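Local coordinates for uncharacterized conserved protein (Thermotoga maritima, PDB 2ZBV) that binds adenosine and probably cleaves S-adenosyl-L-methionine, as a SAM hydrolase or SAM-dependent halogenase would, at residues A[88-92]-A[93-97]; A[115-119]-A[120-124]; A[143-146]-A[147-150]; A[191-194]-A[195-199]. All coordinates share one frame; numbering follows the deposited sequence.

Contact 1: A[88-92]-A[93-97]; sequences FVAPD and NGVLT
An Asx turn at Asn93 leads the chain from the end of strand 87-91, within the mixed sheet of the N-terminal domain, back toward helix 97-103, and Leu96 and Val95 fold against the strand just left. Leu96 reaches over the CB of Phe88 with both methyls, CD2 coming to 3.6 Å of that atom, and its CG meets the methyl of Ala90 more loosely. Val95 CG1 lies 3.9 Å from Ala90 CB. All four side chains are buried, and Leu50 of helix 43-54 meets both Phe88 and Leu96.

Polar groups shape the bend. With its CG between the backbone N and the carbonyl carbon (chi1 61°), Asn93 turns OD1 forward to accept from Val95 N at 3.0 Å, the donor tilted 25° from the carbonyl plane. The same amide lies alongside the Pro91 ring, with ND2 3.4 Å from Pro91 CG, and ND2 donates to the carbonyl of Val67; both ends of the amide are thus held. Pro91 in turn touches Asp68, an adenosine-binding residue. Asp92 centres an inverse gamma turn closed by a weak bond from Asn93 N to Pro91 O.

One water donates to Pro91 O and accepts from Leu96 N; a second donates to Asp92 OD1, which also accepts from Glu156 N, and takes the N-H of Gly94. At the helix start, Gly94 O receives both Thr97 N, at 3.0 Å, and Thr97 OG1, at 2.6 Å.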
loop_
_atom_site.group_PDB
_atom_site.type_symbol
_atom_site.label_atom_id
_atom_site.label_comp_id
_atom_site.label_asym_id
_atom_site.label_seq_id
_atom_site.Cartn_x
_atom_site.Cartn_y
_atom_site.Cartn_z
ATOM N N PHE A 88 -5.156 22.862 -2.805
ATOM C CA PHE A 88 -4.480 22.148 -1.719
ATOM C C PHE A 88 -5.139 22.363 -0.369
ATOM O O PHE A 88 -5.179 23.482 0.143
ATOM C CB PHE A 88 -3.023 22.589 -1.628
ATOM C CG PHE A 88 -2.253 22.382 -2.896
ATOM C CD1 PHE A 88 -1.534 21.207 -3.107
ATOM C CD2 PHE A 88 -2.293 23.337 -3.910
ATOM C CE1 PHE A 88 -0.867 20.982 -4.318
ATOM C CE2 PHE A 88 -1.627 23.122 -5.125
ATOM C CZ PHE A 88 -0.916 21.943 -5.328
ATOM N N VAL A 89 -5.651 21.275 0.192
ATOM C CA VAL A 89 -6.297 21.274 1.494
ATOM C C VAL A 89 -5.245 20.746 2.470
ATOM O O VAL A 89 -4.860 19.574 2.397
ATOM C CB VAL A 89 -7.511 20.337 1.482
ATOM C CG1 VAL A 89 -8.186 20.323 2.856
ATOM C CG2 VAL A 89 -8.479 20.780 0.390
ATOM N N ALA A 90 -4.779 21.602 3.377
ATOM C CA ALA A 90 -3.736 21.195 4.309
ATOM C C ALA A 90 -3.555 22.102 5.524
ATOM O O ALA A 90 -4.140 23.185 5.612
ATOM C CB ALA A 90 -2.415 21.109 3.561
ATOM N N PRO A 91 -2.746 21.650 6.495
ATOM C CA PRO A 91 -2.506 22.469 7.682
ATOM C C PRO A 91 -1.511 23.553 7.287
ATOM O O PRO A 91 -0.692 23.355 6.384
ATOM C CB PRO A 91 -1.914 21.472 8.677
ATOM C CG PRO A 91 -1.192 20.498 7.789
ATOM C CD PRO A 91 -2.205 20.289 6.681
ATOM N N ASP A 92 -1.589 24.700 7.951
ATOM C CA ASP A 92 -0.686 25.810 7.667
ATOM C C ASP A 92 0.638 25.601 8.418
ATOM O O ASP A 92 0.980 26.372 9.313
ATOM C CB ASP A 92 -1.349 27.132 8.097
ATOM C CG ASP A 92 -0.468 28.342 7.846
ATOM O OD1 ASP A 92 0.185 28.400 6.780
ATOM O OD2 ASP A 92 -0.435 29.243 8.711
ATOM N N ASN A 93 1.378 24.557 8.050
ATOM C CA ASN A 93 2.647 24.259 8.715
ATOM C C ASN A 93 3.851 24.248 7.781
ATOM O O ASN A 93 4.926 23.784 8.160
ATOM C CB ASN A 93 2.562 22.908 9.431
ATOM C CG ASN A 93 2.297 21.758 8.469
ATOM O OD1 ASN A 93 2.362 21.927 7.247
ATOM N ND2 ASN A 93 1.998 20.586 9.017
ATOM N N GLY A 94 3.674 24.743 6.560
ATOM C CA GLY A 94 4.784 24.776 5.626
ATOM C C GLY A 94 4.818 23.644 4.609
ATOM O O GLY A 94 5.651 23.662 3.704
ATOM N N VAL A 95 3.929 22.659 4.737
ATOM C CA VAL A 95 3.923 21.551 3.783
ATOM C C VAL A 95 3.649 22.019 2.341
ATOM O O VAL A 95 4.096 21.388 1.377
ATOM C CB VAL A 95 2.909 20.435 4.201
ATOM C CG1 VAL A 95 1.454 20.925 4.084
ATOM C CG2 VAL A 95 3.135 19.194 3.342
ATOM N N LEU A 96 2.946 23.142 2.188
ATOM C CA LEU A 96 2.638 23.673 0.856
ATOM C C LEU A 96 3.690 24.655 0.351
ATOM O O LEU A 96 3.471 25.343 -0.650
ATOM C CB LEU A 96 1.271 24.368 0.857
ATOM C CG LEU A 96 0.070 23.497 1.239
ATOM C CD1 LEU A 96 -1.215 24.312 1.143
ATOM C CD2 LEU A 96 0.014 22.272 0.325
ATOM N N THR A 97 4.829 24.709 1.033
ATOM C CA THR A 97 5.910 25.620 0.668
ATOM C C THR A 97 6.394 25.517 -0.778
ATOM O O THR A 97 6.496 26.535 -1.474
ATOM C CB THR A 97 7.135 25.429 1.587
ATOM O OG1 THR A 97 6.817 25.873 2.908
ATOM C CG2 THR A 97 8.328 26.223 1.073
HETATM O O HOH W 1 1.190 24.568 4.320
HETATM O O HOH W 2 2.029 26.775 5.448
#

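Contact 2: A[115-119]-A[120-124]; sequences ELFYK and KNPSF
Phe117 and Pro122 meet across the bend of a surface loop between strand 105-110 and helix 127-140, their side chains slanting across one another. Pro122 CG comes to 3.7 Å of Phe117 CD2 and lies 4.1 Å from Phe117 CE2, obliquely to the aromatic ring. In Phe117, chi1 (-61°) sets the ring beside the backbone N, opposite the carbonyl carbon, and chi2 near 0° turns CD2 to Pro122. Ile131 of helix 127-140 and Ile111 adjoin the same phenylalanine, whereas Pro122 also touches Asp130 and Arg114, so the pair packs against helix 127-140.

Between them the chain turns through Lys119 and Lys120. The proline ring leans on the backbone here as well, with CD 3.8 Å from Lys119 O. CG of Lys119 lies over one face of the Tyr118 ring, 3.7 Å above its plane and offset toward the rim. That ring's hydroxyl is hydrogen-bonded to Asp56 of the second subunit, which places this bend at a subunit interface.

No hydrogen bond joins 115-119 to 120-124. Polar ties lead outward instead: Lys120 O accepts from Arg114, and Ser123 OG bonds to Asp130. The contact between the segments is thus apolar, and the polar groups of the bend tie it to helix 127-140 and to Arg114, earlier in the same loop.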
loop_
_atom_site.group_PDB
_atom_site.type_symbol
_atom_site.label_atom_id
_atom_site.label_comp_id
_atom_site.label_asym_id
_atom_site.label_seq_id
_atom_site.Cartn_x
_atom_site.Cartn_y
_atom_site.Cartn_z
ATOM N N GLU A 115 -19.827 23.853 8.481
ATOM C CA GLU A 115 -20.831 23.034 7.803
ATOM C C GLU A 115 -20.212 22.025 6.833
ATOM O O GLU A 115 -20.886 21.108 6.359
ATOM C CB GLU A 115 -21.820 23.938 7.059
ATOM C CG GLU A 115 -22.608 24.855 7.984
ATOM C CD GLU A 115 -23.347 24.080 9.061
ATOM O OE1 GLU A 115 -24.221 23.259 8.706
ATOM O OE2 GLU A 115 -23.051 24.283 10.261
ATOM N N LEU A 116 -18.927 22.195 6.549
ATOM C CA LEU A 116 -18.220 21.306 5.638
ATOM C C LEU A 116 -17.581 20.123 6.373
ATOM O O LEU A 116 -17.134 19.156 5.743
ATOM C CB LEU A 116 -17.137 22.092 4.897
ATOM C CG LEU A 116 -17.633 23.329 4.135
ATOM C CD1 LEU A 116 -16.443 24.089 3.554
ATOM C CD2 LEU A 116 -18.597 22.900 3.030
ATOM N N PHE A 117 -17.556 20.195 7.699
ATOM C CA PHE A 117 -16.944 19.147 8.519
ATOM C C PHE A 117 -17.704 17.833 8.508
ATOM O O PHE A 117 -18.893 17.792 8.205
ATOM C CB PHE A 117 -16.795 19.626 9.973
ATOM C CG PHE A 117 -15.911 20.838 10.136
ATOM C CD1 PHE A 117 -15.293 21.429 9.036
ATOM C CD2 PHE A 117 -15.682 21.375 11.396
ATOM C CE1 PHE A 117 -14.458 22.530 9.187
ATOM C CE2 PHE A 117 -14.848 22.478 11.561
ATOM C CZ PHE A 117 -14.233 23.057 10.454
ATOM N N TYR A 118 -17.000 16.757 8.846
ATOM C CA TYR A 118 -17.583 15.422 8.909
ATOM C C TYR A 118 -18.348 15.306 10.227
ATOM O O TYR A 118 -19.357 14.611 10.312
ATOM C CB TYR A 118 -16.466 14.370 8.811
ATOM C CG TYR A 118 -16.805 12.969 9.288
ATOM C CD1 TYR A 118 -17.881 12.257 8.758
ATOM C CD2 TYR A 118 -16.011 12.340 10.253
ATOM C CE1 TYR A 118 -18.157 10.941 9.181
ATOM C CE2 TYR A 118 -16.274 11.042 10.681
ATOM C CZ TYR A 118 -17.346 10.346 10.142
ATOM O OH TYR A 118 -17.584 9.056 10.564
ATOM N N LYS A 119 -17.867 16.000 11.253
ATOM C CA LYS A 119 -18.531 15.988 12.552
ATOM C C LYS A 119 -18.628 17.381 13.150
ATOM O O LYS A 119 -17.755 18.221 12.940
ATOM C CB LYS A 119 -17.808 15.053 13.525
ATOM C CG LYS A 119 -17.977 13.590 13.159
ATOM C CD LYS A 119 -17.656 12.652 14.309
ATOM C CE LYS A 119 -16.189 12.658 14.662
ATOM N NZ LYS A 119 -15.897 11.500 15.548
ATOM N N LYS A 120 -19.704 17.618 13.892
ATOM C CA LYS A 120 -19.940 18.905 14.530
ATOM C C LYS A 120 -18.782 19.247 15.461
ATOM O O LYS A 120 -18.322 20.385 15.507
ATOM C CB LYS A 120 -21.255 18.859 15.314
ATOM C CG LYS A 120 -21.672 20.188 15.931
ATOM C CD LYS A 120 -23.065 20.096 16.547
ATOM C CE LYS A 120 -23.122 19.046 17.655
ATOM N NZ LYS A 120 -24.489 18.921 18.249
ATOM N N ASN A 121 -18.315 18.245 16.197
ATOM C CA ASN A 121 -17.199 18.412 17.125
ATOM C C ASN A 121 -16.037 17.533 16.665
ATOM O O ASN A 121 -15.972 16.349 16.995
ATOM C CB ASN A 121 -17.620 18.005 18.542
ATOM C CG ASN A 121 -18.640 18.952 19.148
ATOM O OD1 ASN A 121 -19.497 18.534 19.928
ATOM N ND2 ASN A 121 -18.543 20.237 18.806
ATOM N N PRO A 122 -15.107 18.104 15.886
ATOM C CA PRO A 122 -13.947 17.359 15.385
ATOM C C PRO A 122 -13.074 16.788 16.500
ATOM O O PRO A 122 -12.921 17.404 17.555
ATOM C CB PRO A 122 -13.189 18.407 14.573
ATOM C CG PRO A 122 -14.276 19.329 14.103
ATOM C CD PRO A 122 -15.131 19.471 15.335
ATOM N N SER A 123 -12.502 15.610 16.259
ATOM C CA SER A 123 -11.601 14.989 17.225
ATOM C C SER A 123 -10.445 15.974 17.381
ATOM O O SER A 123 -10.178 16.765 16.476
ATOM C CB SER A 123 -11.066 13.665 16.680
ATOM O OG SER A 123 -10.338 13.882 15.479
ATOM N N PHE A 124 -9.754 15.932 18.513
ATOM C CA PHE A 124 -8.646 16.854 18.724
ATOM C C PHE A 124 -7.411 16.499 17.915
ATOM O O PHE A 124 -6.641 17.380 17.550
ATOM C CB PHE A 124 -8.238 16.894 20.201
ATOM C CG PHE A 124 -9.347 17.275 21.132
ATOM C CD1 PHE A 124 -10.067 18.449 20.934
ATOM C CD2 PHE A 124 -9.664 16.465 22.219
ATOM C CE1 PHE A 124 -11.091 18.811 21.808
ATOM C CE2 PHE A 124 -10.687 16.814 23.101
ATOM C CZ PHE A 124 -11.402 17.989 22.897
#

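Contact 3: A[143-146]-A[147-150]; sequences LPLE and RVGD
A short 3-10 turn beginning at Leu145, in the loop between helix 127-140 and strand 164-166, brings Arg147 and Val148 back onto Leu143, Pro144 and Leu145. Two successive backbone hydrogen bonds of the i to i+3 kind define it. Arg147 N donates to Pro144 O at 3.1 Å, and Val148 N to Leu145 O at 2.9 Å with a nearly straight N-H...O angle of 166°.

Apolar contacts join residues three to five positions apart. The first carbons of Arg147 pack here while its guanidinium leads away: CG lies alongside the Pro144 ring, 3.8 Å from Pro144 CD, because chi1 (-56°) sets it beside the backbone N. Leu143 crosses this chain at about a right angle, its CD1 3.9 Å from Arg147 CB. The buried Val148 turns CG2 toward the leucines, and Val79 of strand 77-82 touches both Val148 and Leu145.

Charges take little part, since Glu146 OE2 and Arg147 NE remain 5.7 Å apart. Further bonds tie the turn to the end of strand 105-110 and the residues after it, where Arg147 O accepts from Asn113 ND2 and Gly149 O from Arg109 NH1.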
loop_
_atom_site.group_PDB
_atom_site.type_symbol
_atom_site.label_atom_id
_atom_site.label_comp_id
_atom_site.label_asym_id
_atom_site.label_seq_id
_atom_site.Cartn_x
_atom_site.Cartn_y
_atom_site.Cartn_z
ATOM N N LEU A 143 -17.874 22.641 -4.836
ATOM C CA LEU A 143 -18.045 23.702 -3.844
ATOM C C LEU A 143 -17.099 24.858 -4.141
ATOM O O LEU A 143 -15.896 24.654 -4.303
ATOM C CB LEU A 143 -17.749 23.189 -2.430
ATOM C CG LEU A 143 -17.862 24.269 -1.345
ATOM C CD1 LEU A 143 -19.313 24.370 -0.908
ATOM C CD2 LEU A 143 -16.972 23.938 -0.153
ATOM N N PRO A 144 -17.628 26.094 -4.213
ATOM C CA PRO A 144 -16.809 27.282 -4.489
ATOM C C PRO A 144 -15.813 27.483 -3.354
ATOM O O PRO A 144 -16.158 27.295 -2.186
ATOM C CB PRO A 144 -17.839 28.416 -4.547
ATOM C CG PRO A 144 -19.121 27.711 -4.940
ATOM C CD PRO A 144 -19.056 26.447 -4.125
ATOM N N LEU A 145 -14.593 27.882 -3.698
ATOM C CA LEU A 145 -13.537 28.091 -2.714
ATOM C C LEU A 145 -13.896 29.091 -1.611
ATOM O O LEU A 145 -13.590 28.869 -0.440
ATOM C CB LEU A 145 -12.262 28.549 -3.423
ATOM C CG LEU A 145 -11.024 28.709 -2.539
ATOM C CD1 LEU A 145 -10.733 27.391 -1.825
ATOM C CD2 LEU A 145 -9.837 29.134 -3.391
ATOM N N GLU A 146 -14.545 30.187 -1.995
ATOM C CA GLU A 146 -14.946 31.233 -1.055
ATOM C C GLU A 146 -15.823 30.714 0.079
ATOM O O GLU A 146 -15.937 31.351 1.124
ATOM C CB GLU A 146 -15.709 32.326 -1.799
ATOM C CG GLU A 146 -16.909 31.779 -2.548
ATOM C CD GLU A 146 -17.675 32.848 -3.282
ATOM O OE1 GLU A 146 -17.029 33.682 -3.951
ATOM O OE2 GLU A 146 -18.922 32.844 -3.197
ATOM N N ARG A 147 -16.448 29.562 -0.135
ATOM C CA ARG A 147 -17.324 28.969 0.864
ATOM C C ARG A 147 -16.559 28.273 1.994
ATOM O O ARG A 147 -17.148 27.894 3.006
ATOM C CB ARG A 147 -18.267 27.968 0.198
ATOM C CG ARG A 147 -19.099 28.549 -0.937
ATOM C CD ARG A 147 -20.087 29.586 -0.439
ATOM N NE ARG A 147 -20.931 29.055 0.626
ATOM C CZ ARG A 147 -20.928 29.523 1.870
ATOM N NH1 ARG A 147 -20.129 30.532 2.192
ATOM N NH2 ARG A 147 -21.712 28.985 2.794
ATOM N N VAL A 148 -15.252 28.098 1.823
ATOM C CA VAL A 148 -14.447 27.449 2.855
ATOM C C VAL A 148 -14.222 28.395 4.036
ATOM O O VAL A 148 -14.178 27.958 5.181
ATOM C CB VAL A 148 -13.070 26.997 2.299
ATOM C CG1 VAL A 148 -12.198 26.452 3.425
ATOM C CG2 VAL A 148 -13.273 25.930 1.226
ATOM N N GLY A 149 -14.087 29.688 3.745
ATOM C CA GLY A 149 -13.867 30.674 4.791
ATOM C C GLY A 149 -13.252 31.957 4.260
ATOM O O GLY A 149 -13.237 32.188 3.051
ATOM N N ASP A 150 -12.737 32.791 5.159
ATOM C CA ASP A 150 -12.134 34.061 4.761
ATOM C C ASP A 150 -10.729 33.878 4.200
ATOM O O ASP A 150 -10.051 32.889 4.500
ATOM C CB ASP A 150 -12.055 35.016 5.955
ATOM C CG ASP A 150 -13.344 35.067 6.751
ATOM O OD1 ASP A 150 -14.430 35.087 6.129
ATOM O OD2 ASP A 150 -13.268 35.096 8.002
#

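Contact 4: A[191-194]-A[195-199]; sequences LFLK and LSVDF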
loop_
_atom_site.group_PDB
_atom_site.type_symbol
_atom_site.label_atom_id
_atom_site.label_comp_id
_atom_site.label_asym_id
_atom_site.label_seq_id
_atom_site.Cartn_x
_atom_site.Cartn_y
_atom_site.Cartn_z
ATOM N N LEU A 191 19.277 23.816 -13.798
ATOM C CA LEU A 191 20.239 24.645 -13.087
ATOM C C LEU A 191 21.614 24.000 -13.245
ATOM O O LEU A 191 22.611 24.674 -13.516
ATOM C CB LEU A 191 19.873 24.723 -11.603
ATOM C CG LEU A 191 20.749 25.653 -10.763
ATOM C CD1 LEU A 191 20.447 27.093 -11.147
ATOM C CD2 LEU A 191 20.487 25.438 -9.285
ATOM N N PHE A 192 21.653 22.683 -13.073
ATOM C CA PHE A 192 22.890 21.920 -13.203
ATOM C C PHE A 192 23.451 22.057 -14.613
ATOM O O PHE A 192 24.665 22.102 -14.807
ATOM C CB PHE A 192 22.621 20.446 -12.877
ATOM C CG PHE A 192 23.783 19.532 -13.161
ATOM C CD1 PHE A 192 23.737 18.644 -14.226
ATOM C CD2 PHE A 192 24.914 19.548 -12.351
ATOM C CE1 PHE A 192 24.802 17.779 -14.481
ATOM C CE2 PHE A 192 25.984 18.689 -12.597
ATOM C CZ PHE A 192 25.927 17.803 -13.665
ATOM N N LEU A 193 22.564 22.134 -15.596
ATOM C CA LEU A 193 22.984 22.260 -16.983
ATOM C C LEU A 193 23.623 23.605 -17.301
ATOM O O LEU A 193 24.106 23.814 -18.413
ATOM C CB LEU A 193 21.796 22.025 -17.917
ATOM C CG LEU A 193 21.311 20.576 -18.014
ATOM C CD1 LEU A 193 20.096 20.497 -18.926
ATOM C CD2 LEU A 193 22.440 19.699 -18.542
ATOM N N LYS A 194 23.622 24.517 -16.331
ATOM C CA LYS A 194 24.224 25.831 -16.533
ATOM C C LYS A 194 25.703 25.809 -16.173
ATOM O O LYS A 194 26.401 26.811 -16.327
ATOM C CB LYS A 194 23.491 26.892 -15.708
ATOM C CG LYS A 194 22.147 27.260 -16.305
ATOM C CD LYS A 194 21.341 28.184 -15.416
ATOM C CE LYS A 194 20.010 28.522 -16.082
ATOM N NZ LYS A 194 19.077 29.213 -15.156
ATOM N N LEU A 195 26.171 24.663 -15.691
ATOM C CA LEU A 195 27.574 24.496 -15.332
ATOM C C LEU A 195 28.315 24.042 -16.582
ATOM O O LEU A 195 29.467 23.610 -16.513
ATOM C CB LEU A 195 27.738 23.430 -14.242
ATOM C CG LEU A 195 27.230 23.714 -12.827
ATOM C CD1 LEU A 195 27.472 22.486 -11.960
ATOM C CD2 LEU A 195 27.944 24.926 -12.244
ATOM N N SER A 196 27.639 24.141 -17.721
ATOM C CA SER A 196 28.206 23.725 -18.996
ATOM C C SER A 196 28.730 22.293 -18.893
ATOM O O SER A 196 29.916 22.028 -19.093
ATOM C CB SER A 196 29.332 24.672 -19.431
ATOM O OG SER A 196 30.454 24.587 -18.570
ATOM N N VAL A 197 27.826 21.384 -18.551
ATOM C CA VAL A 197 28.141 19.968 -18.439
ATOM C C VAL A 197 27.193 19.277 -19.397
ATOM O O VAL A 197 26.155 19.828 -19.759
ATOM C CB VAL A 197 27.886 19.423 -17.020
ATOM C CG1 VAL A 197 28.878 20.018 -16.047
ATOM C CG2 VAL A 197 26.468 19.747 -16.591
ATOM N N ASP A 198 27.539 18.071 -19.812
ATOM C CA ASP A 198 26.691 17.355 -20.739
ATOM C C ASP A 198 26.780 15.862 -20.481
ATOM O O ASP A 198 27.649 15.399 -19.744
ATOM C CB ASP A 198 27.117 17.678 -22.173
ATOM C CG ASP A 198 26.252 16.989 -23.212
ATOM O OD1 ASP A 198 25.012 17.160 -23.165
ATOM O OD2 ASP A 198 26.816 16.280 -24.077
ATOM N N PHE A 199 25.862 15.112 -21.072
ATOM C CA PHE A 199 25.870 13.676 -20.918
ATOM C C PHE A 199 27.217 13.170 -21.428
ATOM O O PHE A 199 27.725 13.649 -22.442
ATOM C CB PHE A 199 24.707 13.076 -21.705
ATOM C CG PHE A 199 23.361 13.467 -21.165
ATOM C CD1 PHE A 199 22.942 13.010 -19.920
ATOM C CD2 PHE A 199 22.532 14.331 -21.877
ATOM C CE1 PHE A 199 21.720 13.406 -19.386
ATOM C CE2 PHE A 199 21.304 14.737 -21.353
ATOM C CZ PHE A 199 20.897 14.273 -20.102
#
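This is a local, largely apolar contact at the C-terminal end of helix 189-192, where the chain leaves the helix and heads for strand 202-207 in the C-terminal domain. Phe192 is its centre, with Val197 and Leu195 returning to the ring from the residues that follow.

Val197 sets its CG2 methyl over one face of the Phe192 ring in a CH-pi contact, 3.7 Å from the centroid and 28° off the ring normal. The methyl is displaced toward the rim, so that CE1 of Phe192 is the ring atom closest to it, at 3.3 Å, a tight approach. Two torsions produce this meeting: Phe192 has CG opposite its backbone N (chi1 172°), and Val197 holds CG2 between its own N and carbonyl carbon. Leu195 arrives at about a right angle to the phenylalanine, with CD1 3.9 Å from Phe192 CD2 and oblique to the ring. Val170 of strand 169-177 touches both Phe192 and Leu195, while Phe189 meets the aromatic ring from within the helix. More loosely, Leu193 brings CD2 to 3.9 Å of Val197 O.

The backbone contributes a single hydrogen bond between 191-194 and 195-199, from Leu195 N to Phe192 O at 3.1 Å. It follows a bond of the same spacing from Lys194 N to Leu191 O. Ser196 then takes left-handed backbone angles (phi 53°), where the helical path is left. Successive i to i+3 bonds followed by a left-handed residue, with apolar side chains folded back on the last turn, are characteristic of a helix C-terminus.

Contacts 1, 2 and 3 lie in the N-terminal domain, on the same side of the chain's centre; contact 4 belongs to the C-terminal domain, its centre about 33 Å from that of contact 1 and 51 Å from that of contact 2. Contacts 2 and 3 touch directly: Leu116 CD2 packs on Leu143 CD2 at 3.7 Å, although their centres are about 17 Å apart. Contact 1 touches neither, its nearest atoms being about 9 Å from contact 2 and 7 Å from contact 3. It lies nearer bound adenosine, with the Pro91 side chain about 7 Å away, against about 10 Å for Pro122 in contact 2. Contacts 3 and 4 are remote from the adenosine sites.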